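Local atomic coordinates of protein Rv1364c/MT1410 (Mycobacterium tuberculosis, PDB entry 3KE6), a protein that probably acts in sigma-factor regulation, joining a manganese-binding PP2C-type phosphatase domain to an anti-sigma-factor kinase-like domain. Residues Pro34-Ala46 with Arg226-Leu240. Numbering follows the deposited sequence.
Sequences PGADIAAEYLVAA and RPIDRLCSDTLELLL
Strand 36-43 and helix 227-240 run nearly side by side in the same direction, 25° apart with axes 7.5 Å from each other, and Ala39 faces Asp229 where the backbones are nearest. Arg226, the N-cap residue, carries the polar end. Its chain bends at chi3 (-58°), which turns the guanidinium back over the first helical turn and against the strand. Arg226 NH1 donates to Ile38 O (2.9 Å), lying above the carbonyl plane, while the oxygen sits near the guanidinium plane. NE and NH1 also grip Asp229 side-on, the salt bridge running from Arg226 NH1 to Asp229 OD1 at 3.0 Å. Arg226 NH2 forms a longer salt bridge to Asp37 OD1 (3.6 Å), with the two planes 43° apart; Asp37 OD1 has its stronger salt bridge with Arg257, just past strand 249-256. A water links Asp37 OD2 to Ile228 N. Ile228 CG2 lies over the rim of one guanidinium face and touches Asp37 CB. Further along, Ala39 CB packs on Cys232 CB (3.9 Å). Leu43 slides past Leu236 and meets Leu240 tip to tip. Between Ala39 and Leu43, Glu41 OE2 approaches Glu237 OE2, which accepts from Ser233 OG (2.6 Å). This helix packs on the sheet of a PP2C-like domain, and helix 198-212 touches its Thr235 and Leu239. The Arg226 network probably offsets much charge at one end, whereas two like charges probably meet at the glutamates, only partly offset by Arg390's long, weak ion pair with Glu237.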
# COMPACT_ATOMS: atom_id res chain seq x y z
N PRO A 34 -9.27 -0.68 2.91
CA PRO A 34 -10.25 -1.65 3.32
C PRO A 34 -10.31 -2.86 2.39
O PRO A 34 -10.42 -3.99 2.87
CB PRO A 34 -11.56 -0.86 3.29
CG PRO A 34 -11.15 0.54 3.36
CD PRO A 34 -9.89 0.63 2.61
N GLY A 35 -10.20 -2.63 1.08
CA GLY A 35 -10.47 -3.71 0.12
C GLY A 35 -9.28 -4.38 -0.54
O GLY A 35 -9.48 -5.17 -1.47
N ALA A 36 -8.07 -4.08 -0.08
CA ALA A 36 -6.85 -4.76 -0.58
C ALA A 36 -5.75 -4.72 0.47
O ALA A 36 -5.61 -3.73 1.20
CB ALA A 36 -6.35 -4.11 -1.86
N ASP A 37 -5.01 -5.82 0.56
CA ASP A 37 -3.79 -5.90 1.34
C ASP A 37 -2.64 -5.74 0.35
O ASP A 37 -2.65 -6.33 -0.71
CB ASP A 37 -3.68 -7.26 2.02
CG ASP A 37 -4.69 -7.45 3.15
OD1 ASP A 37 -5.16 -6.43 3.71
OD2 ASP A 37 -4.99 -8.63 3.51
N ILE A 38 -1.63 -4.97 0.72
CA ILE A 38 -0.52 -4.70 -0.14
C ILE A 38 0.79 -4.95 0.61
O ILE A 38 0.95 -4.55 1.76
CB ILE A 38 -0.56 -3.24 -0.61
CG1 ILE A 38 -1.99 -2.80 -0.92
CG2 ILE A 38 0.34 -3.03 -1.83
CD1 ILE A 38 -2.14 -1.32 -1.10
N ALA A 39 1.74 -5.59 -0.07
CA ALA A 39 3.09 -5.82 0.44
C ALA A 39 4.10 -5.49 -0.65
O ALA A 39 3.83 -5.65 -1.85
CB ALA A 39 3.25 -7.29 0.86
N ALA A 40 5.28 -5.06 -0.21
CA ALA A 40 6.35 -4.68 -1.11
C ALA A 40 7.71 -5.10 -0.56
O ALA A 40 8.03 -4.85 0.60
CB ALA A 40 6.34 -3.19 -1.36
N GLU A 41 8.52 -5.70 -1.43
CA GLU A 41 9.86 -6.14 -1.10
C GLU A 41 10.81 -5.82 -2.25
O GLU A 41 10.43 -5.92 -3.42
CB GLU A 41 9.84 -7.63 -0.85
CG GLU A 41 11.06 -8.14 -0.13
CD GLU A 41 10.77 -9.38 0.71
OE1 GLU A 41 9.80 -9.35 1.50
OE2 GLU A 41 11.54 -10.36 0.59
N TYR A 42 12.04 -5.43 -1.93
CA TYR A 42 12.99 -5.09 -2.97
C TYR A 42 14.45 -5.25 -2.58
O TYR A 42 14.81 -5.19 -1.40
CB TYR A 42 12.74 -3.68 -3.46
CG TYR A 42 13.05 -2.58 -2.46
CD1 TYR A 42 12.22 -2.35 -1.37
CD2 TYR A 42 14.17 -1.77 -2.62
CE1 TYR A 42 12.50 -1.34 -0.46
CE2 TYR A 42 14.45 -0.76 -1.70
CZ TYR A 42 13.61 -0.55 -0.63
OH TYR A 42 13.90 0.44 0.28
N LEU A 43 15.29 -5.46 -3.59
CA LEU A 43 16.73 -5.56 -3.46
C LEU A 43 17.36 -4.62 -4.48
O LEU A 43 16.78 -4.37 -5.55
CB LEU A 43 17.19 -6.98 -3.72
CG LEU A 43 16.59 -8.06 -2.83
CD1 LEU A 43 15.17 -8.40 -3.25
CD2 LEU A 43 17.47 -9.30 -2.85
N VAL A 44 18.54 -4.12 -4.15
CA VAL A 44 19.25 -3.18 -5.01
C VAL A 44 20.61 -3.77 -5.37
O VAL A 44 21.41 -4.04 -4.48
CB VAL A 44 19.39 -1.82 -4.30
CG1 VAL A 44 20.56 -1.04 -4.82
CG2 VAL A 44 18.10 -1.00 -4.45
N ALA A 45 20.85 -3.98 -6.67
CA ALA A 45 22.09 -4.61 -7.20
C ALA A 45 23.41 -4.04 -6.64
O ALA A 45 24.34 -4.79 -6.39
CB ALA A 45 22.11 -4.54 -8.73
N ALA A 46 23.47 -2.72 -6.45
CA ALA A 46 24.66 -2.06 -5.93
C ALA A 46 24.84 -2.33 -4.44
O ALA A 46 23.98 -2.94 -3.79
CB ALA A 46 24.60 -0.57 -6.19
N ARG A 226 -0.07 -11.27 7.29
CA ARG A 226 -1.24 -11.41 6.43
C ARG A 226 -0.84 -12.31 5.27
O ARG A 226 0.34 -12.45 4.96
CB ARG A 226 -1.66 -10.05 5.89
CG ARG A 226 -1.92 -9.01 6.97
CD ARG A 226 -2.08 -7.64 6.37
NE ARG A 226 -0.90 -7.27 5.61
CZ ARG A 226 -0.82 -6.24 4.76
NH1 ARG A 226 0.31 -6.04 4.11
NH2 ARG A 226 -1.85 -5.43 4.56
N PRO A 227 -1.82 -12.96 4.63
CA PRO A 227 -1.42 -13.87 3.57
C PRO A 227 -0.58 -13.21 2.47
O PRO A 227 0.37 -13.81 2.01
CB PRO A 227 -2.75 -14.40 3.04
CG PRO A 227 -3.70 -14.25 4.19
CD PRO A 227 -3.28 -12.97 4.84
N ILE A 228 -0.88 -11.97 2.08
CA ILE A 228 -0.08 -11.32 1.04
C ILE A 228 1.38 -11.10 1.45
O ILE A 228 2.27 -11.10 0.61
CB ILE A 228 -0.67 -9.97 0.54
CG1 ILE A 228 -0.06 -9.58 -0.82
CG2 ILE A 228 -0.43 -8.85 1.54
CD1 ILE A 228 -0.41 -10.51 -1.99
N ASP A 229 1.62 -10.89 2.74
CA ASP A 229 2.99 -10.69 3.21
C ASP A 229 3.83 -11.93 2.95
O ASP A 229 4.90 -11.82 2.35
CB ASP A 229 3.03 -10.35 4.71
CG ASP A 229 2.38 -9.03 5.00
OD1 ASP A 229 2.41 -8.15 4.13
OD2 ASP A 229 1.83 -8.87 6.10
N ARG A 230 3.37 -13.11 3.38
CA ARG A 230 4.16 -14.32 3.17
C ARG A 230 4.20 -14.73 1.70
O ARG A 230 5.22 -15.19 1.22
CB ARG A 230 3.67 -15.47 4.06
CG ARG A 230 2.49 -16.23 3.56
CD ARG A 230 1.92 -17.11 4.66
NE ARG A 230 0.53 -17.45 4.39
CZ ARG A 230 0.12 -18.48 3.64
NH1 ARG A 230 -1.18 -18.67 3.46
NH2 ARG A 230 1.00 -19.31 3.08
N LEU A 231 3.11 -14.52 0.97
CA LEU A 231 3.14 -14.75 -0.47
C LEU A 231 4.24 -13.92 -1.11
O LEU A 231 4.92 -14.40 -2.02
CB LEU A 231 1.81 -14.40 -1.14
CG LEU A 231 1.75 -14.66 -2.65
CD1 LEU A 231 2.27 -16.06 -2.98
CD2 LEU A 231 0.33 -14.48 -3.19
N CYS A 232 4.41 -12.69 -0.64
CA CYS A 232 5.40 -11.76 -1.19
C CYS A 232 6.79 -12.11 -0.69
O CYS A 232 7.72 -12.26 -1.48
CB CYS A 232 5.08 -10.33 -0.76
SG CYS A 232 6.24 -9.10 -1.38
N SER A 233 6.91 -12.23 0.62
CA SER A 233 8.17 -12.53 1.29
C SER A 233 8.75 -13.89 0.84
O SER A 233 9.90 -13.96 0.38
CB SER A 233 7.94 -12.52 2.81
OG SER A 233 9.13 -12.30 3.52
N ASP A 234 7.96 -14.95 0.94
CA ASP A 234 8.49 -16.31 0.74
C ASP A 234 8.82 -16.62 -0.71
O ASP A 234 9.83 -17.28 -0.99
CB ASP A 234 7.53 -17.36 1.31
CG ASP A 234 7.44 -17.31 2.82
OD1 ASP A 234 8.47 -17.00 3.46
OD2 ASP A 234 6.36 -17.58 3.37
N THR A 235 7.97 -16.17 -1.62
CA THR A 235 8.28 -16.24 -3.04
C THR A 235 9.67 -15.71 -3.31
O THR A 235 10.52 -16.41 -3.87
CB THR A 235 7.28 -15.42 -3.86
OG1 THR A 235 6.11 -16.20 -4.10
CG2 THR A 235 7.89 -15.02 -5.18
N LEU A 236 9.91 -14.47 -2.90
CA LEU A 236 11.16 -13.78 -3.26
C LEU A 236 12.41 -14.42 -2.66
O LEU A 236 13.44 -14.51 -3.32
CB LEU A 236 11.08 -12.30 -2.91
CG LEU A 236 12.19 -11.41 -3.51
CD1 LEU A 236 11.62 -10.10 -4.03
CD2 LEU A 236 13.32 -11.16 -2.49
N GLU A 237 12.30 -14.89 -1.42
CA GLU A 237 13.45 -15.44 -0.68
C GLU A 237 13.80 -16.89 -1.06
O GLU A 237 14.95 -17.29 -0.95
CB GLU A 237 13.23 -15.28 0.83
CG GLU A 237 13.20 -13.79 1.26
CD GLU A 237 12.49 -13.55 2.59
OE1 GLU A 237 12.88 -14.19 3.60
OE2 GLU A 237 11.55 -12.70 2.61
N LEU A 238 12.81 -17.67 -1.49
CA LEU A 238 13.09 -18.98 -2.08
C LEU A 238 13.63 -18.82 -3.51
O LEU A 238 14.60 -19.49 -3.88
CB LEU A 238 11.86 -19.88 -2.06
CG LEU A 238 11.50 -20.43 -0.67
CD1 LEU A 238 10.08 -20.97 -0.62
CD2 LEU A 238 12.49 -21.49 -0.26
N LEU A 239 13.03 -17.94 -4.30
CA LEU A 239 13.53 -17.69 -5.66
C LEU A 239 15.01 -17.28 -5.67
O LEU A 239 15.74 -17.63 -6.60
CB LEU A 239 12.72 -16.62 -6.39
CG LEU A 239 11.38 -16.96 -7.05
CD1 LEU A 239 11.12 -15.96 -8.17
CD2 LEU A 239 11.30 -18.37 -7.58
N LEU A 240 15.45 -16.54 -4.65
CA LEU A 240 16.82 -16.04 -4.59
C LEU A 240 17.70 -16.77 -3.57
O LEU A 240 18.91 -16.51 -3.52
CB LEU A 240 16.80 -14.55 -4.27
CG LEU A 240 15.95 -13.68 -5.21
CD1 LEU A 240 15.84 -12.27 -4.65
CD2 LEU A 240 16.51 -13.68 -6.62
O HOH W 1 -3.68 -10.57 2.22
O HOH W 2 -4.50 -4.51 5.43
O HOH W 3 -1.84 -3.07 2.70